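Putative HMP/thiamine permease protein YkoE (PDB 5EDL) serves as the substrate-binding S-component of an energy coupling factor transporter, holds thiamine in its pocket, and could carry thiamine or hydroxymethylpyrimidine across the membrane. Local coordinates at residues V16-Y21 with A72-L77; W47-V52 with K163-S168. One frame throughout, in Å; residues are numbered along the deposited sequence.

Interaction 1: V16-Y21 with A72-L77. With VIB (3-(4-amino-2-methyl-pyrimidin-5-ylmethyl)-5-(2-hydroxy-ethyl)-4-methyl-thiazol-3-ium), chain B.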
ATOM      1  N   VAL A  16       5.048  -1.598  11.734  1.00 29.76           N
ATOM      2  CA  VAL A  16       5.510  -0.214  11.743  1.00 32.27           C
ATOM      3  C   VAL A  16       4.500   0.698  11.060  1.00 30.24           C
ATOM      4  O   VAL A  16       4.143   1.761  11.580  1.00 29.84           O
ATOM      5  CB  VAL A  16       6.877  -0.068  11.041  1.00 33.62           C
ATOM      6  CG1 VAL A  16       7.198   1.398  10.815  1.00 33.85           C
ATOM      7  CG2 VAL A  16       7.967  -0.759  11.851  1.00 34.56           C
ATOM      8  N   PHE A  17       4.026   0.283   9.894  1.00 27.00           N
ATOM      9  CA  PHE A  17       3.098   1.125   9.155  1.00 25.68           C
ATOM     10  C   PHE A  17       1.679   1.097   9.722  1.00 24.85           C
ATOM     11  O   PHE A  17       0.885   1.983   9.420  1.00 27.45           O
ATOM     12  CB  PHE A  17       3.092   0.745   7.670  1.00 27.45           C
ATOM     13  CG  PHE A  17       4.114   1.492   6.887  1.00 30.67           C
ATOM     14  CD1 PHE A  17       5.410   1.013   6.783  1.00 26.85           C
ATOM     15  CD2 PHE A  17       3.803   2.714   6.312  1.00 28.83           C
ATOM     16  CE1 PHE A  17       6.371   1.729   6.112  1.00 35.88           C
ATOM     17  CE2 PHE A  17       4.764   3.427   5.624  1.00 32.91           C
ATOM     18  CZ  PHE A  17       6.045   2.939   5.523  1.00 33.40           C
ATOM     19  N   ALA A  18       1.370   0.102  10.552  1.00 26.68           N
ATOM     20  CA  ALA A  18       0.112   0.107  11.292  1.00 25.24           C
ATOM     21  C   ALA A  18       0.034   1.354  12.170  1.00 26.55           C
ATOM     22  O   ALA A  18      -1.035   1.947  12.318  1.00 26.79           O
ATOM     23  CB  ALA A  18      -0.036  -1.137  12.131  1.00 26.22           C
ATOM     24  N   VAL A  19       1.167   1.743  12.745  1.00 28.29           N
ATOM     25  CA  VAL A  19       1.243   2.955  13.541  1.00 30.06           C
ATOM     26  C   VAL A  19       0.963   4.193  12.685  1.00 29.50           C
ATOM     27  O   VAL A  19       0.201   5.069  13.085  1.00 29.53           O
ATOM     28  CB  VAL A  19       2.616   3.094  14.225  1.00 32.71           C
ATOM     29  CG1 VAL A  19       2.721   4.437  14.940  1.00 34.94           C
ATOM     30  CG2 VAL A  19       2.843   1.947  15.210  1.00 34.23           C
ATOM     31  N   VAL A  20       1.554   4.242  11.495  1.00 28.22           N
ATOM     32  CA  VAL A  20       1.293   5.340  10.565  1.00 31.16           C
ATOM     33  C   VAL A  20      -0.176   5.390  10.147  1.00 29.85           C
ATOM     34  O   VAL A  20      -0.798   6.459  10.148  1.00 30.24           O
ATOM     35  CB  VAL A  20       2.155   5.227   9.288  1.00 34.01           C
ATOM     36  CG1 VAL A  20       1.844   6.394   8.329  1.00 30.55           C
ATOM     37  CG2 VAL A  20       3.625   5.167   9.633  1.00 29.57           C
ATOM     38  N   TYR A  21      -0.716   4.232   9.767  1.00 24.53           N
ATOM     39  CA  TYR A  21      -2.127   4.100   9.407  1.00 23.42           C
ATOM     40  C   TYR A  21      -3.039   4.685  10.499  1.00 24.68           C
ATOM     41  O   TYR A  21      -3.999   5.389  10.208  1.00 24.02           O
ATOM     42  CB  TYR A  21      -2.507   2.628   9.185  1.00 22.62           C
ATOM     43  CG  TYR A  21      -2.020   2.003   7.889  1.00 21.77           C
ATOM     44  CD1 TYR A  21      -1.095   2.645   7.075  1.00 22.42           C
ATOM     45  CD2 TYR A  21      -2.507   0.771   7.481  1.00 21.98           C
ATOM     46  CE1 TYR A  21      -0.671   2.073   5.887  1.00 24.35           C
ATOM     47  CE2 TYR A  21      -2.096   0.193   6.304  1.00 20.81           C
ATOM     48  CZ  TYR A  21      -1.184   0.847   5.513  1.00 20.93           C
ATOM     49  OH  TYR A  21      -0.794   0.261   4.354  1.00 22.08           O
ATOM     50  N   ALA A  72      -3.560  -3.857   8.966  1.00 26.40           N
ATOM     51  CA  ALA A  72      -4.921  -3.522   9.404  1.00 26.52           C
ATOM     52  C   ALA A  72      -5.256  -4.143  10.760  1.00 25.38           C
ATOM     53  O   ALA A  72      -5.904  -3.508  11.610  1.00 25.78           O
ATOM     54  CB  ALA A  72      -5.943  -3.965   8.368  1.00 25.56           C
ATOM     55  N   LEU A  73      -4.836  -5.389  10.946  1.00 23.94           N
ATOM     56  CA  LEU A  73      -5.033  -6.091  12.206  1.00 25.14           C
ATOM     57  C   LEU A  73      -4.393  -5.300  13.333  1.00 25.56           C
ATOM     58  O   LEU A  73      -5.004  -5.064  14.378  1.00 26.70           O
ATOM     59  CB  LEU A  73      -4.441  -7.517  12.146  1.00 25.35           C
ATOM     60  CG  LEU A  73      -4.144  -8.225  13.472  1.00 26.66           C
ATOM     61  CD1 LEU A  73      -5.436  -8.364  14.303  1.00 28.05           C
ATOM     62  CD2 LEU A  73      -3.486  -9.594  13.258  1.00 27.05           C
ATOM     63  N   VAL A  74      -3.151  -4.892  13.116  1.00 24.84           N
ATOM     64  CA  VAL A  74      -2.401  -4.225  14.157  1.00 25.42           C
ATOM     65  C   VAL A  74      -2.964  -2.825  14.410  1.00 25.70           C
ATOM     66  O   VAL A  74      -3.016  -2.372  15.555  1.00 26.79           O
ATOM     67  CB  VAL A  74      -0.900  -4.157  13.811  1.00 33.57           C
ATOM     68  CG1 VAL A  74      -0.161  -3.284  14.814  1.00 25.68           C
ATOM     69  CG2 VAL A  74      -0.306  -5.565  13.787  1.00 28.65           C
ATOM     70  N   GLU A  75      -3.396  -2.151  13.342  1.00 24.94           N
ATOM     71  CA  GLU A  75      -4.046  -0.855  13.505  1.00 25.51           C
ATOM     72  C   GLU A  75      -5.316  -0.992  14.370  1.00 26.85           C
ATOM     73  O   GLU A  75      -5.580  -0.161  15.233  1.00 27.99           O
ATOM     74  CB  GLU A  75      -4.389  -0.234  12.145  1.00 24.74           C
ATOM     75  CG  GLU A  75      -4.828   1.220  12.270  1.00 28.89           C
ATOM     76  CD  GLU A  75      -5.487   1.752  11.009  1.00 25.27           C
ATOM     77  OE1 GLU A  75      -5.328   1.121   9.942  1.00 29.30           O
ATOM     78  OE2 GLU A  75      -6.175   2.790  11.099  1.00 26.46           O
ATOM     79  N   CYS A  76      -6.083  -2.049  14.130  1.00 26.94           N
ATOM     80  CA  CYS A  76      -7.256  -2.354  14.940  1.00 28.46           C
ATOM     81  C   CYS A  76      -6.864  -2.541  16.405  1.00 29.60           C
ATOM     82  O   CYS A  76      -7.453  -1.933  17.297  1.00 31.04           O
ATOM     83  CB  CYS A  76      -7.971  -3.607  14.419  1.00 28.52           C
ATOM     84  SG  CYS A  76      -9.362  -4.166  15.473  1.00 30.94           S
ATOM     85  N   LEU A  77      -5.853  -3.378  16.637  1.00 31.93           N
ATOM     86  CA  LEU A  77      -5.348  -3.651  17.982  1.00 31.24           C
ATOM     87  C   LEU A  77      -4.908  -2.386  18.714  1.00 30.93           C
ATOM     88  O   LEU A  77      -5.156  -2.245  19.914  1.00 33.91           O
ATOM     89  CB  LEU A  77      -4.160  -4.637  17.934  1.00 35.37           C
ATOM     90  CG  LEU A  77      -4.430  -6.041  17.396  1.00 39.60           C
ATOM     91  CD1 LEU A  77      -3.207  -6.931  17.552  1.00 41.59           C
ATOM     92  CD2 LEU A  77      -5.652  -6.655  18.073  1.00 39.14           C
TER
HETATM   93  CM2 VIB B 201      -5.921  -0.179   6.903  1.00 21.79           C
HETATM   94  N4A VIB B 201      -8.870   2.802   4.379  1.00 17.01           N
HETATM   95  CM4 VIB B 201     -10.961   6.929   5.775  1.00 19.99           C
HETATM   96  O1  VIB B 201     -13.557   5.471   3.312  1.00 32.11           O
HETATM   97  C7  VIB B 201     -14.494   5.167   4.326  1.00 25.25           C
HETATM   98  C6  VIB B 201     -14.021   5.805   5.609  1.00 27.23           C
HETATM   99  C2  VIB B 201     -11.320   3.227   6.925  1.00 27.58           C
HETATM  100  S1  VIB B 201     -12.810   3.538   6.558  1.00 29.14           S
HETATM  101  C5  VIB B 201     -12.816   5.014   6.084  1.00 28.09           C
HETATM  102  C4  VIB B 201     -11.468   5.528   6.134  1.00 22.07           C
HETATM  103  N3  VIB B 201     -10.526   4.395   6.674  1.00 21.60           N
HETATM  104  C7A VIB B 201      -9.099   4.626   6.875  1.00 19.46           C
HETATM  105  C4A VIB B 201      -8.185   2.474   5.611  1.00 21.35           C
HETATM  106  N3A VIB B 201      -7.423   1.381   5.696  1.00 22.46           N
HETATM  107  C2A VIB B 201      -6.786   1.092   6.864  1.00 23.11           C
HETATM  108  N1A VIB B 201      -6.912   1.929   7.942  1.00 20.99           N
HETATM  109  C6A VIB B 201      -7.680   3.047   7.873  1.00 18.53           C
HETATM  110  C5A VIB B 201      -8.314   3.315   6.686  1.00 21.70           C
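Ala18 and Glu75 mark the place where helices 4-35 and 63-77 come together, their CA atoms 4.8 Å apart. The local axes approach to 8.1 Å and cross at -58°, a close pass to which the small side chain of Ala18 is well suited.

The apolar part of the contact is short. The methyl of Ala18 presses on one branch of Val74, with Ala18 CB 3.4 Å from Val74 CG1, tighter than usual for two carbons. The first torsion of Val74 (172°) sends CG1 out to meet that methyl.

The polar part is carried by Glu75. Its chain is extended beyond CG and crosses the side chain of Tyr21 at roughly a right angle. Glu75 OE1 lies 3.3 Å from Tyr21 CB, at the edge of the phenol ring and near its plane, a close contact but no hydrogen bond. Glu75 OE2 is held instead by Thr25 OG1 and Asn80 ND2, which steady the carboxylate. The phenol hydroxyl of Tyr21 bonds to Glu68, so this bond and that of Glu75 to Thr25 both tie helix 4-35 to helix 63-77.

Both residues also meet thiamine. Glu75 OE1 sits 2.7 Å from the pyrimidine nitrogen N1A, while Tyr21 CD2 lies 3.6 Å from the pyrimidine methyl CM2, approached obliquely. Two proton-lacking acceptors would repel at the first of these distances, so a proton probably lies between the carboxylate and the pyrimidine. The crossing thus presents a buried acid to the ring nitrogen and hydrocarbon to the methyl, a chemical match to the two sides of that end of the vitamin.

Interaction 2: W47-V52 with K163-S168; sequences WFIVSV and KAVSDS. With VIB (3-(4-amino-2-methyl-pyrimidin-5-ylmethyl)-5-(2-hydroxy-ethyl)-4-methyl-thiazol-3-ium), chain B.
Beside the thiamine pocket, Ile49 and Val52 of helix 49-58 pack on Val165 and Lys163 of helix 140-170, while Trp47 on the same segment faces the vitamin. The helix contact is light: Ile49 CD1, at the end of an extended chain, meets Val165 CG2 at 4.3 Å, and Val52 CG1 lies 4.2 Å from the backbone N of Lys163. Branched aliphatic residues suit this packing inside a membrane protein. Lys163 turns outward and forms a salt bridge one helical turn on, NZ to Asp167 OD2 at 2.9 Å through the syn lone pair; Asp167 OD1 is bonded to Tyr56 on helix 49-58, a polar tie between the two helices.

The indole of Trp47 lies flat against the pyrimidine, and the methylene carbon C7A stands 3.3 Å above the ring plane, over its centre. Trp47 CD1 is 3.4 Å from pyrimidine atom C6A, and NE1 donates to Tyr21 O, fixing the ring's rotation. With an alanine in place of Trp47, the pyrimidine and methylene would probably lose their flat support and the Tyr21 carbonyl the indole N-H. An aromatic ring lying flat against the pyrimidine belongs to the thiamine pocket of this S-component.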
ATOM      1  N   TRP A  47      -3.064   4.600   3.163  1.00 22.46           N
ATOM      2  CA  TRP A  47      -3.546   3.359   3.784  1.00 22.96           C
ATOM      3  C   TRP A  47      -3.300   2.118   2.926  1.00 22.38           C
ATOM      4  O   TRP A  47      -3.608   1.001   3.367  1.00 24.26           O
ATOM      5  CB  TRP A  47      -5.046   3.460   4.135  1.00 23.85           C
ATOM      6  CG  TRP A  47      -5.302   4.414   5.275  1.00 24.99           C
ATOM      7  CD1 TRP A  47      -4.807   4.335   6.549  1.00 26.15           C
ATOM      8  CD2 TRP A  47      -6.129   5.582   5.239  1.00 25.38           C
ATOM      9  NE1 TRP A  47      -5.269   5.394   7.306  1.00 27.41           N
ATOM     10  CE2 TRP A  47      -6.077   6.175   6.518  1.00 26.88           C
ATOM     11  CE3 TRP A  47      -6.910   6.186   4.241  1.00 24.79           C
ATOM     12  CZ2 TRP A  47      -6.779   7.342   6.827  1.00 27.80           C
ATOM     13  CZ3 TRP A  47      -7.594   7.347   4.548  1.00 25.50           C
ATOM     14  CH2 TRP A  47      -7.521   7.916   5.829  1.00 26.99           C
ATOM     15  N   PHE A  48      -2.771   2.308   1.716  1.00 21.57           N
ATOM     16  CA  PHE A  48      -2.407   1.171   0.848  1.00 21.33           C
ATOM     17  C   PHE A  48      -0.893   0.931   0.741  1.00 21.50           C
ATOM     18  O   PHE A  48      -0.460  -0.042   0.112  1.00 20.88           O
ATOM     19  CB  PHE A  48      -2.906   1.350  -0.592  1.00 21.24           C
ATOM     20  CG  PHE A  48      -4.292   1.905  -0.724  1.00 21.97           C
ATOM     21  CD1 PHE A  48      -5.285   1.608   0.194  1.00 22.25           C
ATOM     22  CD2 PHE A  48      -4.598   2.724  -1.801  1.00 21.49           C
ATOM     23  CE1 PHE A  48      -6.566   2.131   0.042  1.00 22.71           C
ATOM     24  CE2 PHE A  48      -5.868   3.251  -1.966  1.00 21.85           C
ATOM     25  CZ  PHE A  48      -6.862   2.955  -1.040  1.00 22.41           C
ATOM     26  N   ILE A  49      -0.093   1.825   1.304  1.00 20.85           N
ATOM     27  CA  ILE A  49       1.336   1.834   0.991  1.00 22.15           C
ATOM     28  C   ILE A  49       2.038   0.520   1.373  1.00 21.10           C
ATOM     29  O   ILE A  49       2.945   0.088   0.681  1.00 26.41           O
ATOM     30  CB  ILE A  49       2.062   3.029   1.676  1.00 21.02           C
ATOM     31  CG1 ILE A  49       3.464   3.198   1.070  1.00 23.30           C
ATOM     32  CG2 ILE A  49       2.125   2.838   3.187  1.00 21.60           C
ATOM     33  CD1 ILE A  49       4.127   4.510   1.423  1.00 22.97           C
ATOM     34  N   VAL A  50       1.577  -0.129   2.442  1.00 23.47           N
ATOM     35  CA  VAL A  50       2.161  -1.389   2.888  1.00 23.33           C
ATOM     36  C   VAL A  50       2.117  -2.442   1.776  1.00 21.01           C
ATOM     37  O   VAL A  50       3.074  -3.179   1.585  1.00 21.09           O
ATOM     38  CB  VAL A  50       1.442  -1.921   4.155  1.00 32.46           C
ATOM     39  CG1 VAL A  50       1.740  -3.387   4.386  1.00 33.28           C
ATOM     40  CG2 VAL A  50       1.843  -1.100   5.358  1.00 35.66           C
ATOM     41  N   SER A  51       1.021  -2.485   1.026  1.00 21.18           N
ATOM     42  CA  SER A  51       0.880  -3.470  -0.036  1.00 24.63           C
ATOM     43  C   SER A  51       1.955  -3.290  -1.093  1.00 22.21           C
ATOM     44  O   SER A  51       2.539  -4.253  -1.557  1.00 21.66           O
ATOM     45  CB  SER A  51      -0.500  -3.387  -0.686  1.00 22.06           C
ATOM     46  OG  SER A  51      -1.483  -3.949   0.158  1.00 22.80           O
ATOM     47  N   VAL A  52       2.206  -2.044  -1.461  1.00 22.18           N
ATOM     48  CA  VAL A  52       3.163  -1.755  -2.509  1.00 22.45           C
ATOM     49  C   VAL A  52       4.585  -2.064  -2.018  1.00 21.03           C
ATOM     50  O   VAL A  52       5.364  -2.665  -2.736  1.00 21.48           O
ATOM     51  CB  VAL A  52       3.045  -0.288  -2.981  1.00 25.63           C
ATOM     52  CG1 VAL A  52       4.261   0.118  -3.824  1.00 21.73           C
ATOM     53  CG2 VAL A  52       1.753  -0.100  -3.775  1.00 24.10           C
ATOM     54  N   LYS A 163       7.325   3.045  -3.564  1.00 26.18           N
ATOM     55  CA  LYS A 163       8.578   2.741  -4.242  1.00 26.25           C
ATOM     56  C   LYS A 163       9.730   3.549  -3.637  1.00 29.79           C
ATOM     57  O   LYS A 163      10.806   3.006  -3.395  1.00 26.60           O
ATOM     58  CB  LYS A 163       8.477   3.018  -5.746  1.00 25.50           C
ATOM     59  CG  LYS A 163       9.794   2.808  -6.504  1.00 26.52           C
ATOM     60  CD  LYS A 163       9.619   2.973  -8.022  1.00 27.16           C
ATOM     61  CE  LYS A 163      10.871   2.517  -8.797  1.00 28.31           C
ATOM     62  NZ  LYS A 163      12.053   3.348  -8.491  1.00 29.37           N
ATOM     63  N   ALA A 164       9.490   4.834  -3.392  1.00 26.51           N
ATOM     64  CA  ALA A 164      10.495   5.709  -2.794  1.00 28.05           C
ATOM     65  C   ALA A 164      10.950   5.231  -1.410  1.00 27.79           C
ATOM     66  O   ALA A 164      12.139   5.193  -1.117  1.00 28.71           O
ATOM     67  CB  ALA A 164       9.968   7.135  -2.704  1.00 28.32           C
ATOM     68  N   VAL A 165       9.996   4.889  -0.554  1.00 31.28           N
ATOM     69  CA  VAL A 165      10.331   4.360   0.755  1.00 27.40           C
ATOM     70  C   VAL A 165      11.170   3.073   0.639  1.00 27.43           C
ATOM     71  O   VAL A 165      12.191   2.916   1.309  1.00 28.37           O
ATOM     72  CB  VAL A 165       9.060   4.071   1.571  1.00 30.34           C
ATOM     73  CG1 VAL A 165       9.414   3.321   2.857  1.00 27.37           C
ATOM     74  CG2 VAL A 165       8.303   5.385   1.857  1.00 27.95           C
ATOM     75  N   SER A 166      10.717   2.164  -0.219  1.00 26.58           N
ATOM     76  CA  SER A 166      11.365   0.868  -0.415  1.00 27.98           C
ATOM     77  C   SER A 166      12.792   1.033  -0.914  1.00 28.58           C
ATOM     78  O   SER A 166      13.715   0.406  -0.390  1.00 28.38           O
ATOM     79  CB  SER A 166      10.566   0.012  -1.402  1.00 25.89           C
ATOM     80  OG  SER A 166       9.253  -0.229  -0.918  1.00 25.18           O
ATOM     81  N   ASP A 167      12.956   1.892  -1.919  1.00 27.84           N
ATOM     82  CA  ASP A 167      14.268   2.192  -2.487  1.00 28.97           C
ATOM     83  C   ASP A 167      15.205   2.757  -1.419  1.00 30.06           C
ATOM     84  O   ASP A 167      16.376   2.352  -1.327  1.00 30.99           O
ATOM     85  CB  ASP A 167      14.149   3.182  -3.659  1.00 29.31           C
ATOM     86  CG  ASP A 167      13.571   2.543  -4.920  1.00 31.06           C
ATOM     87  OD1 ASP A 167      13.496   1.300  -4.975  1.00 28.33           O
ATOM     88  OD2 ASP A 167      13.206   3.288  -5.862  1.00 29.05           O
ATOM     89  N   SER A 168      14.683   3.693  -0.623  1.00 30.12           N
ATOM     90  CA  SER A 168      15.450   4.285   0.472  1.00 31.37           C
ATOM     91  C   SER A 168      15.938   3.220   1.446  1.00 31.65           C
ATOM     92  O   SER A 168      17.084   3.237   1.861  1.00 32.91           O
ATOM     93  CB  SER A 168      14.617   5.330   1.225  1.00 31.46           C
ATOM     94  OG  SER A 168      14.320   6.437   0.395  1.00 38.34           O
TER
HETATM   95  CM2 VIB B 201      -5.921  -0.179   6.903  1.00 21.79           C
HETATM   96  N4A VIB B 201      -8.870   2.802   4.379  1.00 17.01           N
HETATM   97  CM4 VIB B 201     -10.961   6.929   5.775  1.00 19.99           C
HETATM   98  O1  VIB B 201     -13.557   5.471   3.312  1.00 32.11           O
HETATM   99  C7  VIB B 201     -14.494   5.167   4.326  1.00 25.25           C
HETATM  100  C6  VIB B 201     -14.021   5.805   5.609  1.00 27.23           C
HETATM  101  C2  VIB B 201     -11.320   3.227   6.925  1.00 27.58           C
HETATM  102  S1  VIB B 201     -12.810   3.538   6.558  1.00 29.14           S
HETATM  103  C5  VIB B 201     -12.816   5.014   6.084  1.00 28.09           C
HETATM  104  C4  VIB B 201     -11.468   5.528   6.134  1.00 22.07           C
HETATM  105  N3  VIB B 201     -10.526   4.395   6.674  1.00 21.60           N
HETATM  106  C7A VIB B 201      -9.099   4.626   6.875  1.00 19.46           C
HETATM  107  C4A VIB B 201      -8.185   2.474   5.611  1.00 21.35           C
HETATM  108  N3A VIB B 201      -7.423   1.381   5.696  1.00 22.46           N
HETATM  109  C2A VIB B 201      -6.786   1.092   6.864  1.00 23.11           C
HETATM  110  N1A VIB B 201      -6.912   1.929   7.942  1.00 20.99           N
HETATM  111  C6A VIB B 201      -7.680   3.047   7.873  1.00 18.53           C
HETATM  112  C5A VIB B 201      -8.314   3.315   6.686  1.00 21.70           C

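Interaction 1 is a buried crossing of helices 4-35 and 63-77, whereas interaction 2, between helices 49-58 and 140-170, is only partly buried and has less surface in contact. Their centres lie 15 Å apart, and their segments alternate along the chain. Both reach thiamine, but by different chemistry: 16-21 with 72-77 offers a carboxylate and the carbon side of a phenol ring, and 47-52 an indole face. The two are joined directly, since Tyr21 OH makes a probable hydrogen bond to Val50 N and Phe17 packs on Val50. Away from the vitamin, interaction 2 is held by loose aliphatic packing, with charged residues on the partly exposed face of helix 140-170.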